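Local coordinates for protein acetyl-CoA C-acetyltransferase (Syntrophomonas wolfei subsp. wolfei, PDB 7N7Z) that probably catalyses the thiolase reaction, the reversible joining of two acetyl-CoA molecules into acetoacetyl-CoA with release of coenzyme A, at residues B[15-20]-B[201-206]; B[52-57]-B[100-105]; B[69-74]-B[83-88]; B[94-99]-B[395-400]; B[185-190]-B[222-227]. One frame throughout, in Å; residues are numbered along the deposited sequence.

Overall arrangement
Four contacts are buried and reach one mixed sheet; contact 5 is partly buried and joins a helix to a loop. Contacts 2 and 3 touch each other, lie on the same side of the chain's centre, and both meet the second subunit. Contact 2 shares helix 94-107 with contact 4, which is mostly methionine packing and brings the N-terminal and C-terminal halves of the thiolase together. Contact 1 is the most polar, with two backbone hydrogen bonds and a salt bridge. Contact 3 mixes proline packing with a bridging water. Contact 5, about 35 Å from contacts 2 and 3 between centres, centres on a histidine ring. It touches contact 1 through Arg20.

Contact 1 (B[15-20]-B[201-206]); sequences RTPIGR and REIVPV
Glu202 meets Arg15 twice, once by backbone and once by side chain. Its carbonyl O accepts a hydrogen bond from Arg15 N at 3.1 Å. Its OE2 forms a salt bridge with Arg15 NE at 2.7 Å, and this hydrogen bond is nearly straight (165°). OE2 offers its anti lone pair and lies close to the guanidinium plane, while the carboxylate stands almost perpendicular to that plane. A weak second bond comes from Arg15 NH2. Ser370 also binds OE2. At Ile203, chi1 of -86° sets CG1 beside the backbone N, over one face of the guanidinium toward its rim, and leaves CG2 to meet Pro17 CG at 4.0 Å. Ile203 CA sits 3.1 Å from Arg15 O in a CA-H...O contact. Val204 N donates to Arg15 O at 2.7 Å, which completes a single beta bridge between Arg15 and Ile203. Val204 O makes a second CA-H...O contact, with Thr16 CA at 3.6 Å. Val206 closes the contact: its CG2 rests on Thr16 CB, also at 3.6 Å, and reaches Pro17 CD. Arg15 NH1 binds Thr16 O and forms a salt bridge with Asp220. The bridge joins strand 8-20 of the mixed sheet to the loop after helix 176-196, within the N-terminal thiolase domain. Two carboxylates share the buried charge of Arg15, which probably keeps the guanidinium ionised and fixed in rotation.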
# COMPACT_ATOMS: atom_id res chain seq x y z
N ARG B 15 23.41 6.50 -25.97
CA ARG B 15 22.10 6.46 -25.35
C ARG B 15 21.40 5.18 -25.79
O ARG B 15 21.72 4.61 -26.84
CB ARG B 15 21.26 7.69 -25.71
CG ARG B 15 20.81 7.78 -27.17
CD ARG B 15 19.67 8.78 -27.33
NE ARG B 15 19.23 8.92 -28.71
CZ ARG B 15 18.18 8.31 -29.25
NH1 ARG B 15 17.45 7.45 -28.55
NH2 ARG B 15 17.86 8.56 -30.51
N THR B 16 20.46 4.74 -24.97
CA THR B 16 19.58 3.65 -25.36
C THR B 16 18.45 4.20 -26.21
O THR B 16 18.27 5.42 -26.32
CB THR B 16 19.03 2.95 -24.12
OG1 THR B 16 18.05 3.78 -23.49
CG2 THR B 16 20.15 2.65 -23.13
N PRO B 17 17.67 3.34 -26.85
CA PRO B 17 16.44 3.81 -27.50
C PRO B 17 15.50 4.41 -26.46
O PRO B 17 15.56 4.10 -25.27
CB PRO B 17 15.85 2.55 -28.13
CG PRO B 17 17.00 1.60 -28.25
CD PRO B 17 17.89 1.90 -27.08
N ILE B 18 14.62 5.29 -26.93
CA ILE B 18 13.60 5.90 -26.08
C ILE B 18 12.36 5.02 -26.15
O ILE B 18 11.66 5.00 -27.17
CB ILE B 18 13.30 7.34 -26.51
CG1 ILE B 18 14.59 8.17 -26.46
CG2 ILE B 18 12.25 7.96 -25.59
CD1 ILE B 18 14.42 9.61 -26.92
N GLY B 19 12.09 4.29 -25.07
CA GLY B 19 10.99 3.36 -25.05
C GLY B 19 9.68 4.00 -24.63
O GLY B 19 9.65 5.04 -23.97
N ARG B 20 8.58 3.35 -25.02
CA ARG B 20 7.26 3.82 -24.65
C ARG B 20 6.98 3.56 -23.17
O ARG B 20 7.48 2.60 -22.59
CB ARG B 20 6.19 3.13 -25.49
CG ARG B 20 5.82 3.85 -26.77
CD ARG B 20 4.79 3.04 -27.56
NE ARG B 20 4.57 3.58 -28.90
CZ ARG B 20 3.45 4.16 -29.31
NH1 ARG B 20 2.42 4.34 -28.50
NH2 ARG B 20 3.37 4.58 -30.57
N ARG B 201 23.90 5.47 -34.95
CA ARG B 201 25.25 5.68 -34.43
C ARG B 201 25.23 5.94 -32.93
O ARG B 201 26.00 5.33 -32.17
CB ARG B 201 25.92 6.84 -35.16
CG ARG B 201 26.13 6.60 -36.64
CD ARG B 201 26.33 7.92 -37.38
NE ARG B 201 25.14 8.77 -37.30
CZ ARG B 201 25.16 10.09 -37.22
NH1 ARG B 201 26.29 10.77 -37.22
NH2 ARG B 201 24.00 10.75 -37.14
N GLU B 202 24.35 6.84 -32.47
CA GLU B 202 24.34 7.21 -31.07
C GLU B 202 23.71 6.14 -30.18
O GLU B 202 24.04 6.06 -28.99
CB GLU B 202 23.58 8.53 -30.88
CG GLU B 202 22.11 8.47 -31.26
CD GLU B 202 21.50 9.85 -31.45
OE1 GLU B 202 21.88 10.53 -32.43
OE2 GLU B 202 20.65 10.25 -30.62
N ILE B 203 22.84 5.31 -30.74
CA ILE B 203 22.09 4.36 -29.93
C ILE B 203 22.97 3.16 -29.59
O ILE B 203 23.81 2.73 -30.40
CB ILE B 203 20.81 3.91 -30.67
CG1 ILE B 203 19.68 4.91 -30.40
CG2 ILE B 203 20.40 2.50 -30.25
CD1 ILE B 203 18.41 4.64 -31.18
N VAL B 204 22.80 2.63 -28.39
CA VAL B 204 23.28 1.31 -28.01
C VAL B 204 22.05 0.46 -27.70
O VAL B 204 21.22 0.87 -26.89
CB VAL B 204 24.24 1.34 -26.81
CG1 VAL B 204 23.60 2.04 -25.61
CG2 VAL B 204 24.67 -0.07 -26.44
N PRO B 205 21.88 -0.70 -28.33
CA PRO B 205 20.63 -1.44 -28.15
C PRO B 205 20.51 -2.02 -26.75
O PRO B 205 21.50 -2.27 -26.05
CB PRO B 205 20.72 -2.55 -29.20
CG PRO B 205 22.17 -2.73 -29.46
CD PRO B 205 22.81 -1.39 -29.24
N VAL B 206 19.26 -2.23 -26.33
CA VAL B 206 18.93 -2.86 -25.06
C VAL B 206 18.36 -4.24 -25.34
O VAL B 206 17.40 -4.37 -26.12
CB VAL B 206 17.93 -2.01 -24.25
CG1 VAL B 206 17.58 -2.70 -22.95
CG2 VAL B 206 18.51 -0.63 -23.99

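Contact 2 (B[52-57]-B[100-105]); sequences IDEIVG and EIACQN
Val56 turns CG1 anti to its backbone N (chi1 -173°), and this sends CG1 to Ile101 and CG2 to Ala102. Glu54 is extended beyond CG, and its carboxylate reaches the helix beside Ala102 and Asn105. The closer apolar pair is Val56 CG2 with Ala102 CB at 3.8 Å. Val56 CG1 meets Ile101 CG2 at 4.2 Å, the two side chains crossing at a slant. Strand 54-58 here packs against helix 94-107 within the N-terminal thiolase domain. The segment axes come within 8.8 Å and run in roughly opposite directions, 151° between them. Glu54 OE2 lies 3.7 Å from Asn105 CB, with the carboxylate and amide planes almost perpendicular. The carboxylate takes its polar partners from outside the segments: OE2 binds Ser114 OG, and OE1 forms a salt bridge with Arg97 of the second subunit. Asn105 ND2 turns back to its own helix and donates to Ile101 O at 3.2 Å, from above the carbonyl plane. Asn105 N reaches the same oxygen from the opposite face of that plane. Arg97 of the second subunit also packs on Val56 and Ile101.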
# COMPACT_ATOMS: atom_id res chain seq x y z
N ILE B 52 38.64 6.22 -14.34
CA ILE B 52 37.64 7.28 -14.29
C ILE B 52 37.52 7.78 -12.85
O ILE B 52 37.45 6.99 -11.90
CB ILE B 52 36.29 6.77 -14.82
CG1 ILE B 52 36.41 6.47 -16.32
CG2 ILE B 52 35.19 7.79 -14.56
CD1 ILE B 52 35.16 5.85 -16.94
N ASP B 53 37.51 9.10 -12.69
CA ASP B 53 37.64 9.69 -11.36
C ASP B 53 36.32 9.72 -10.59
O ASP B 53 36.33 9.72 -9.36
CB ASP B 53 38.20 11.11 -11.47
CG ASP B 53 39.65 11.12 -11.91
OD1 ASP B 53 40.45 10.34 -11.35
OD2 ASP B 53 39.99 11.91 -12.82
N GLU B 54 35.19 9.77 -11.29
CA GLU B 54 33.91 9.90 -10.62
C GLU B 54 32.80 9.52 -11.58
O GLU B 54 33.02 9.34 -12.78
CB GLU B 54 33.69 11.33 -10.10
CG GLU B 54 33.45 12.36 -11.21
CD GLU B 54 33.10 13.73 -10.67
OE1 GLU B 54 32.66 13.83 -9.51
OE2 GLU B 54 33.25 14.72 -11.42
N ILE B 55 31.59 9.40 -11.04
CA ILE B 55 30.37 9.34 -11.82
C ILE B 55 29.41 10.37 -11.25
O ILE B 55 29.20 10.42 -10.03
CB ILE B 55 29.72 7.94 -11.81
CG1 ILE B 55 28.46 7.94 -12.68
CG2 ILE B 55 29.40 7.50 -10.39
CD1 ILE B 55 27.79 6.59 -12.79
N VAL B 56 28.85 11.21 -12.11
CA VAL B 56 27.78 12.13 -11.75
C VAL B 56 26.52 11.61 -12.42
O VAL B 56 26.37 11.71 -13.65
CB VAL B 56 28.10 13.57 -12.18
CG1 VAL B 56 27.04 14.52 -11.64
CG2 VAL B 56 29.48 13.98 -11.70
N GLY B 57 25.62 11.04 -11.62
CA GLY B 57 24.43 10.40 -12.14
C GLY B 57 23.23 11.33 -12.08
O GLY B 57 22.96 11.94 -11.04
N GLU B 100 27.23 19.69 -16.16
CA GLU B 100 27.91 20.87 -15.63
C GLU B 100 28.74 20.52 -14.40
O GLU B 100 29.92 20.87 -14.31
CB GLU B 100 26.89 21.96 -15.29
CG GLU B 100 27.51 23.33 -15.10
CD GLU B 100 26.50 24.38 -14.66
OE1 GLU B 100 26.57 25.52 -15.18
OE2 GLU B 100 25.65 24.08 -13.80
N ILE B 101 28.13 19.82 -13.44
CA ILE B 101 28.84 19.48 -12.21
C ILE B 101 30.14 18.74 -12.53
O ILE B 101 31.20 19.05 -11.98
CB ILE B 101 27.94 18.64 -11.28
CG1 ILE B 101 26.79 19.49 -10.74
CG2 ILE B 101 28.75 18.05 -10.14
CD1 ILE B 101 25.63 18.68 -10.20
N ALA B 102 30.06 17.77 -13.43
CA ALA B 102 31.26 17.02 -13.81
C ALA B 102 32.26 17.91 -14.53
O ALA B 102 33.46 17.86 -14.24
CB ALA B 102 30.88 15.83 -14.69
N CYS B 103 31.79 18.73 -15.47
CA CYS B 103 32.71 19.56 -16.25
C CYS B 103 33.40 20.59 -15.36
O CYS B 103 34.61 20.82 -15.50
CB CYS B 103 31.95 20.24 -17.38
SG CYS B 103 31.48 19.12 -18.73
N GLN B 104 32.66 21.21 -14.45
CA GLN B 104 33.27 22.20 -13.56
C GLN B 104 34.26 21.54 -12.61
O GLN B 104 35.26 22.17 -12.22
CB GLN B 104 32.19 22.95 -12.79
CG GLN B 104 31.36 23.88 -13.67
CD GLN B 104 30.34 24.70 -12.91
OE1 GLN B 104 29.84 25.70 -13.41
NE2 GLN B 104 30.01 24.27 -11.69
N ASN B 105 34.02 20.29 -12.22
CA ASN B 105 35.03 19.54 -11.47
C ASN B 105 36.29 19.37 -12.30
O ASN B 105 37.41 19.46 -11.78
CB ASN B 105 34.48 18.18 -11.05
CG ASN B 105 34.02 18.16 -9.60
OD1 ASN B 105 34.81 18.38 -8.68
ND2 ASN B 105 32.74 17.90 -9.39

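Contact 3 (B[69-74]-B[83-88]); sequences PPRIIG and SGSCMV
The beta-alpha-beta unit of strand 54-58, helix 69-76 and strand 84-89 contains this contact, in which the helix packs on the strand that follows it. The segment axes approach to 7.1 Å and cross at 134°. Pro70 points toward the strand and fits close to its backbone. Its CG lies 3.6 Å from Cys86 O and 3.8 Å from Met87 CB, and the Pro70 and Met87 side chains cross at about a right angle. Met87 places CG anti to its backbone N (chi1 -177°) and carries SD up to Pro69 CD at 4.0 Å. An alanine in place of Pro70 would lack CG and CD and would probably open a gap over Met87 CB and Cys86 O. Arg71 covers the other end of the strand segment. Its CB passes Ser85 OG at 3.8 Å, and its chain bends at chi2 (64°) to bring NH1 within 3.1 Å of Ser83 O. A water lies at the guanidinium edge, in its plane. It donates to Gly84 O at 2.6 Å and to Ser83 OG, and accepts a weak bond from Arg71 NH1. Ser83 OG also hydrogen-bonds Pro80 O. Arg71 NH2 binds Val81 O, so the loop between helix and strand helps to set the guanidinium. Ser85 OG binds Ser393 OG of the second subunit. Strand 84-89 lies beside strand 54-58, and its Val88 packs on helix 94-107. Met87 and Val88 also pair with an antiparallel strand of the second subunit, which continues the sheet across the interface.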
# COMPACT_ATOMS: atom_id res chain seq x y z
N PRO B 69 22.19 5.03 -6.62
CA PRO B 69 22.31 4.19 -7.83
C PRO B 69 23.55 4.51 -8.64
O PRO B 69 24.20 3.59 -9.16
CB PRO B 69 21.03 4.54 -8.61
CG PRO B 69 20.05 4.94 -7.56
CD PRO B 69 20.85 5.62 -6.48
N PRO B 70 23.93 5.79 -8.79
CA PRO B 70 25.14 6.09 -9.57
C PRO B 70 26.38 5.37 -9.06
O PRO B 70 27.24 5.01 -9.87
CB PRO B 70 25.26 7.61 -9.46
CG PRO B 70 23.87 8.08 -9.21
CD PRO B 70 23.25 7.02 -8.34
N ARG B 71 26.50 5.17 -7.75
CA ARG B 71 27.61 4.37 -7.23
C ARG B 71 27.46 2.91 -7.64
O ARG B 71 28.46 2.25 -7.95
CB ARG B 71 27.69 4.51 -5.71
CG ARG B 71 28.75 3.63 -5.05
CD ARG B 71 30.17 3.99 -5.48
NE ARG B 71 31.16 3.42 -4.58
CZ ARG B 71 32.45 3.73 -4.58
NH1 ARG B 71 32.96 4.60 -5.44
NH2 ARG B 71 33.26 3.16 -3.69
N ILE B 72 26.23 2.40 -7.65
CA ILE B 72 26.01 1.05 -8.16
C ILE B 72 26.36 0.97 -9.63
O ILE B 72 27.02 0.03 -10.08
CB ILE B 72 24.55 0.62 -7.91
CG1 ILE B 72 24.27 0.49 -6.41
CG2 ILE B 72 24.25 -0.69 -8.63
CD1 ILE B 72 22.79 0.44 -6.07
N ILE B 73 25.93 1.97 -10.41
CA ILE B 73 26.19 1.96 -11.85
C ILE B 73 27.68 2.09 -12.13
O ILE B 73 28.21 1.43 -13.03
CB ILE B 73 25.38 3.08 -12.53
CG1 ILE B 73 23.88 2.81 -12.42
CG2 ILE B 73 25.79 3.22 -13.99
CD1 ILE B 73 23.03 4.05 -12.55
N GLY B 74 28.38 2.92 -11.36
CA GLY B 74 29.80 3.11 -11.60
C GLY B 74 30.62 1.87 -11.30
O GLY B 74 31.49 1.48 -12.08
N SER B 83 36.79 6.25 -6.84
CA SER B 83 36.11 7.26 -7.63
C SER B 83 34.97 7.91 -6.84
O SER B 83 34.41 7.32 -5.91
CB SER B 83 35.56 6.66 -8.92
OG SER B 83 34.67 5.58 -8.65
N GLY B 84 34.64 9.14 -7.23
CA GLY B 84 33.53 9.83 -6.62
C GLY B 84 32.19 9.40 -7.19
O GLY B 84 32.10 8.77 -8.24
N SER B 85 31.13 9.74 -6.46
CA SER B 85 29.79 9.38 -6.88
C SER B 85 28.80 10.37 -6.27
O SER B 85 28.97 10.79 -5.12
CB SER B 85 29.43 7.95 -6.46
OG SER B 85 29.33 7.85 -5.05
N CYS B 86 27.79 10.73 -7.05
CA CYS B 86 26.71 11.58 -6.55
C CYS B 86 25.56 11.51 -7.54
O CYS B 86 25.73 11.12 -8.70
CB CYS B 86 27.17 13.03 -6.35
SG CYS B 86 27.22 14.01 -7.87
N MET B 87 24.38 11.89 -7.05
CA MET B 87 23.15 11.88 -7.84
C MET B 87 22.56 13.28 -7.83
O MET B 87 22.39 13.88 -6.76
CB MET B 87 22.15 10.88 -7.28
CG MET B 87 20.88 10.76 -8.10
SD MET B 87 19.94 9.29 -7.64
CE MET B 87 19.30 9.83 -6.06
N VAL B 88 22.27 13.81 -9.01
CA VAL B 88 21.79 15.18 -9.18
C VAL B 88 20.44 15.15 -9.86
O VAL B 88 20.14 14.26 -10.66
CB VAL B 88 22.80 16.03 -9.98
CG1 VAL B 88 23.17 15.33 -11.27
CG2 VAL B 88 22.23 17.42 -10.27
O HOH W 1 31.87 6.16 -8.19

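Contact 4 (B[94-99]-B[395-400]); sequences SGMRAT and MASLWT
Helix 94-99 crosses strand 395-400 at 52°, with the segment axes 8.9 Å apart at their closest. The nearest CA atoms are those of Met96 and Met395. These two side chains carry most of the contact and slide past each other in opposite directions. Met96 extends CG anti to its backbone N (chi1 178°), where CG meets Met395 CE at 3.5 Å. Beyond it, Met96 SD reaches Met395 CB, and Met96 CE comes within 3.5 Å of Ser397 OG. Met395 bends at chi3 and lays its sulfur against the helix: SD is 3.5 Å from Arg97 N and also touches Arg97 CB. With a serine in place of Met96, the loss of CG, SD and CE would probably open a gap beside Met395 CE and take one apolar neighbour from Ser397 OG. Further along, Thr99 CG2 meets Trp399 CH2 at 3.7 Å, at the ring edge and near its plane. Trp399 NE1 donates to Ser397 OG at 3.1 Å, also close to the ring plane, and this bond helps to fix the turn of the indole. Thr99 OG1 binds back to Gly95 O. Helix 94-107 of the N-terminal half thus packs on the C-terminal strand of the thiolase fold. Met96 is about 9 Å from Cys92, the predicted acyl-thioester residue, side chain to side chain, and Met395 is about 9 Å from Cys388, the predicted proton acceptor. Strand 394-400 lies between strands 277-285 and 382-387, and helix 360-378 packs on Met96, Thr99, Ser397 and Trp399.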
# COMPACT_ATOMS: atom_id res chain seq x y z
N SER B 94 18.11 17.46 -15.62
CA SER B 94 18.97 16.68 -14.74
C SER B 94 20.26 16.27 -15.44
O SER B 94 21.36 16.47 -14.91
CB SER B 94 18.20 15.44 -14.25
OG SER B 94 17.41 15.74 -13.12
N GLY B 95 20.14 15.70 -16.64
CA GLY B 95 21.32 15.26 -17.36
C GLY B 95 22.24 16.40 -17.74
O GLY B 95 23.46 16.22 -17.83
N MET B 96 21.69 17.59 -17.98
CA MET B 96 22.50 18.74 -18.34
C MET B 96 23.18 19.36 -17.12
O MET B 96 24.25 19.96 -17.24
CB MET B 96 21.64 19.78 -19.07
CG MET B 96 22.37 21.06 -19.46
SD MET B 96 21.80 21.93 -20.94
CE MET B 96 21.59 20.61 -22.13
N ARG B 97 22.57 19.22 -15.93
CA ARG B 97 23.21 19.70 -14.71
C ARG B 97 24.29 18.73 -14.24
O ARG B 97 25.34 19.15 -13.74
CB ARG B 97 22.18 19.91 -13.60
CG ARG B 97 22.71 20.65 -12.37
CD ARG B 97 23.16 22.07 -12.70
NE ARG B 97 23.79 22.74 -11.57
CZ ARG B 97 23.17 23.53 -10.71
NH1 ARG B 97 21.87 23.75 -10.79
NH2 ARG B 97 23.87 24.11 -9.73
N ALA B 98 24.05 17.42 -14.37
CA ALA B 98 25.11 16.45 -14.14
C ALA B 98 26.31 16.74 -15.02
O ALA B 98 27.46 16.63 -14.58
CB ALA B 98 24.59 15.03 -14.39
N THR B 99 26.06 17.12 -16.28
CA THR B 99 27.15 17.47 -17.18
C THR B 99 27.93 18.67 -16.65
O THR B 99 29.17 18.67 -16.67
CB THR B 99 26.60 17.77 -18.57
OG1 THR B 99 26.01 16.58 -19.11
CG2 THR B 99 27.70 18.26 -19.50
N MET B 395 18.07 25.30 -18.54
CA MET B 395 19.50 25.22 -18.81
C MET B 395 19.75 25.31 -20.30
O MET B 395 18.87 25.03 -21.13
CB MET B 395 20.10 23.92 -18.26
CG MET B 395 20.49 23.99 -16.80
SD MET B 395 21.30 22.48 -16.23
CE MET B 395 23.02 22.89 -16.54
N ALA B 396 20.98 25.70 -20.64
CA ALA B 396 21.45 25.73 -22.02
C ALA B 396 22.96 25.51 -22.00
O ALA B 396 23.64 25.85 -21.03
CB ALA B 396 21.10 27.05 -22.71
N SER B 397 23.47 24.93 -23.09
CA SER B 397 24.90 24.64 -23.18
C SER B 397 25.34 24.77 -24.63
O SER B 397 24.55 24.56 -25.56
CB SER B 397 25.21 23.23 -22.65
OG SER B 397 24.41 22.25 -23.29
N LEU B 398 26.61 25.12 -24.81
CA LEU B 398 27.20 25.33 -26.13
C LEU B 398 28.47 24.51 -26.26
O LEU B 398 29.23 24.35 -25.30
CB LEU B 398 27.51 26.81 -26.36
CG LEU B 398 26.29 27.74 -26.32
CD1 LEU B 398 26.73 29.18 -26.10
CD2 LEU B 398 25.47 27.61 -27.60
N TRP B 399 28.70 24.00 -27.47
CA TRP B 399 29.81 23.09 -27.73
C TRP B 399 30.35 23.35 -29.12
O TRP B 399 29.65 23.90 -29.98
CB TRP B 399 29.36 21.62 -27.59
CG TRP B 399 28.55 21.33 -26.35
CD1 TRP B 399 27.26 21.71 -26.10
CD2 TRP B 399 28.98 20.60 -25.20
NE1 TRP B 399 26.87 21.26 -24.87
CE2 TRP B 399 27.90 20.57 -24.29
CE3 TRP B 399 30.18 19.96 -24.84
CZ2 TRP B 399 27.98 19.94 -23.05
CZ3 TRP B 399 30.25 19.33 -23.61
CH2 TRP B 399 29.16 19.32 -22.74
N THR B 400 31.60 22.94 -29.35
CA THR B 400 32.23 23.07 -30.65
C THR B 400 33.10 21.85 -30.92
O THR B 400 33.69 21.27 -30.00
CB THR B 400 33.08 24.34 -30.77
OG1 THR B 400 33.54 24.48 -32.12
CG2 THR B 400 34.28 24.28 -29.83

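Contact 5 (B[185-190]-B[222-227]); sequences TSHQNA and HPIRGA
His187 and Ile224 form the tightly packed part of this contact. The two side chains lie side by side and point the same way. Ile224 CD1 sits over one face of the imidazole, 3.7 Å from the ring centroid and 29° off its normal, in a CH-pi contact. Its closest ring atom is His187 CE1, at 3.3 Å. Ile224 CG1 also reaches the ring, 3.4 Å from His187 ND1. Two torsions set this up: His187 CG lies anti to its carbonyl carbon (chi1 -64°), and chi2 of -74° turns the ring face to the isoleucine. Ile224 N donates a weak bond of 3.5 Å to His187 ND1, straight but long. His187 NE2 binds Ala248 O, so both ring nitrogens have partners. Pro223 CA lies at the ring edge, and Pro223 CB packs on Ala190 CB at 3.8 Å. The outer side is looser. Ala227 CB stands 4.4 Å from His187 CB. Gln188 is exposed, and its NE2 comes only to 3.5 Å from Ala227 O. Arg225 reaches along helix 176-196 to a salt bridge with Asp195. Gly226, also exposed, has positive phi, as suits the type II beta turn from Ile224 to Ala227. This turn packs on the side of helix 176-196 in the N-terminal thiolase domain, with the His187 side chain about 11 Å from that of His358, a predicted active-site residue.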
# COMPACT_ATOMS: atom_id res chain seq x y z
N THR B 185 5.06 17.75 -37.47
CA THR B 185 6.41 17.68 -38.02
C THR B 185 7.34 16.90 -37.10
O THR B 185 8.22 16.17 -37.58
CB THR B 185 6.95 19.09 -38.26
OG1 THR B 185 6.66 19.92 -37.13
CG2 THR B 185 6.33 19.70 -39.51
N SER B 186 7.17 17.03 -35.79
CA SER B 186 8.01 16.29 -34.86
C SER B 186 7.78 14.79 -34.99
O SER B 186 8.73 14.01 -35.11
CB SER B 186 7.73 16.75 -33.42
OG SER B 186 8.37 17.99 -33.17
N HIS B 187 6.51 14.37 -34.97
CA HIS B 187 6.20 12.96 -35.20
C HIS B 187 6.71 12.51 -36.57
O HIS B 187 7.29 11.42 -36.69
CB HIS B 187 4.70 12.73 -35.09
CG HIS B 187 4.14 12.99 -33.73
ND1 HIS B 187 4.34 12.14 -32.66
CD2 HIS B 187 3.39 14.01 -33.25
CE1 HIS B 187 3.74 12.63 -31.59
NE2 HIS B 187 3.15 13.76 -31.92
N GLN B 188 6.50 13.33 -37.60
CA GLN B 188 6.93 12.95 -38.94
C GLN B 188 8.45 12.95 -39.05
O GLN B 188 9.04 12.00 -39.57
CB GLN B 188 6.31 13.90 -39.97
CG GLN B 188 4.79 13.82 -40.03
CD GLN B 188 4.21 14.57 -41.21
OE1 GLN B 188 4.43 15.77 -41.36
NE2 GLN B 188 3.46 13.87 -42.05
N ASN B 189 9.10 14.02 -38.57
CA ASN B 189 10.56 14.05 -38.59
C ASN B 189 11.14 12.89 -37.78
O ASN B 189 12.09 12.24 -38.21
CB ASN B 189 11.06 15.39 -38.04
CG ASN B 189 10.92 16.52 -39.04
OD1 ASN B 189 10.73 16.28 -40.23
ND2 ASN B 189 11.02 17.75 -38.56
N ALA B 190 10.57 12.63 -36.60
CA ALA B 190 11.04 11.51 -35.79
C ALA B 190 10.87 10.19 -36.55
O ALA B 190 11.81 9.39 -36.64
CB ALA B 190 10.27 11.46 -34.47
N HIS B 222 8.35 5.99 -29.66
CA HIS B 222 7.28 6.91 -29.29
C HIS B 222 6.54 7.52 -30.48
O HIS B 222 5.32 7.73 -30.38
CB HIS B 222 7.82 8.04 -28.41
CG HIS B 222 6.77 9.00 -27.95
ND1 HIS B 222 5.83 8.67 -26.99
CD2 HIS B 222 6.48 10.27 -28.32
CE1 HIS B 222 5.03 9.69 -26.79
NE2 HIS B 222 5.40 10.68 -27.58
N PRO B 223 7.20 7.85 -31.59
CA PRO B 223 6.53 8.66 -32.61
C PRO B 223 5.28 7.98 -33.16
O PRO B 223 5.22 6.75 -33.29
CB PRO B 223 7.59 8.84 -33.70
CG PRO B 223 8.56 7.76 -33.49
CD PRO B 223 8.54 7.42 -32.03
N ILE B 224 4.29 8.79 -33.49
CA ILE B 224 3.01 8.31 -34.00
C ILE B 224 3.11 8.18 -35.51
O ILE B 224 3.36 9.16 -36.22
CB ILE B 224 1.86 9.25 -33.61
CG1 ILE B 224 1.99 9.71 -32.15
CG2 ILE B 224 0.52 8.55 -33.82
CD1 ILE B 224 1.00 10.79 -31.75
N ARG B 225 2.91 6.96 -36.01
CA ARG B 225 3.03 6.70 -37.44
C ARG B 225 1.77 7.13 -38.18
O ARG B 225 0.65 7.04 -37.66
CB ARG B 225 3.30 5.21 -37.68
CG ARG B 225 4.53 4.68 -36.97
CD ARG B 225 5.78 4.87 -37.82
NE ARG B 225 6.99 4.55 -37.07
CZ ARG B 225 7.99 3.79 -37.52
NH1 ARG B 225 7.96 3.26 -38.73
NH2 ARG B 225 9.04 3.57 -36.74
N GLY B 226 1.96 7.60 -39.40
CA GLY B 226 0.84 8.02 -40.22
C GLY B 226 0.13 9.26 -39.74
O GLY B 226 -1.02 9.49 -40.11
N ALA B 227 0.80 10.08 -38.93
CA ALA B 227 0.17 11.30 -38.43
C ALA B 227 -0.18 12.23 -39.58
O ALA B 227 0.61 12.42 -40.51
CB ALA B 227 1.09 12.00 -37.44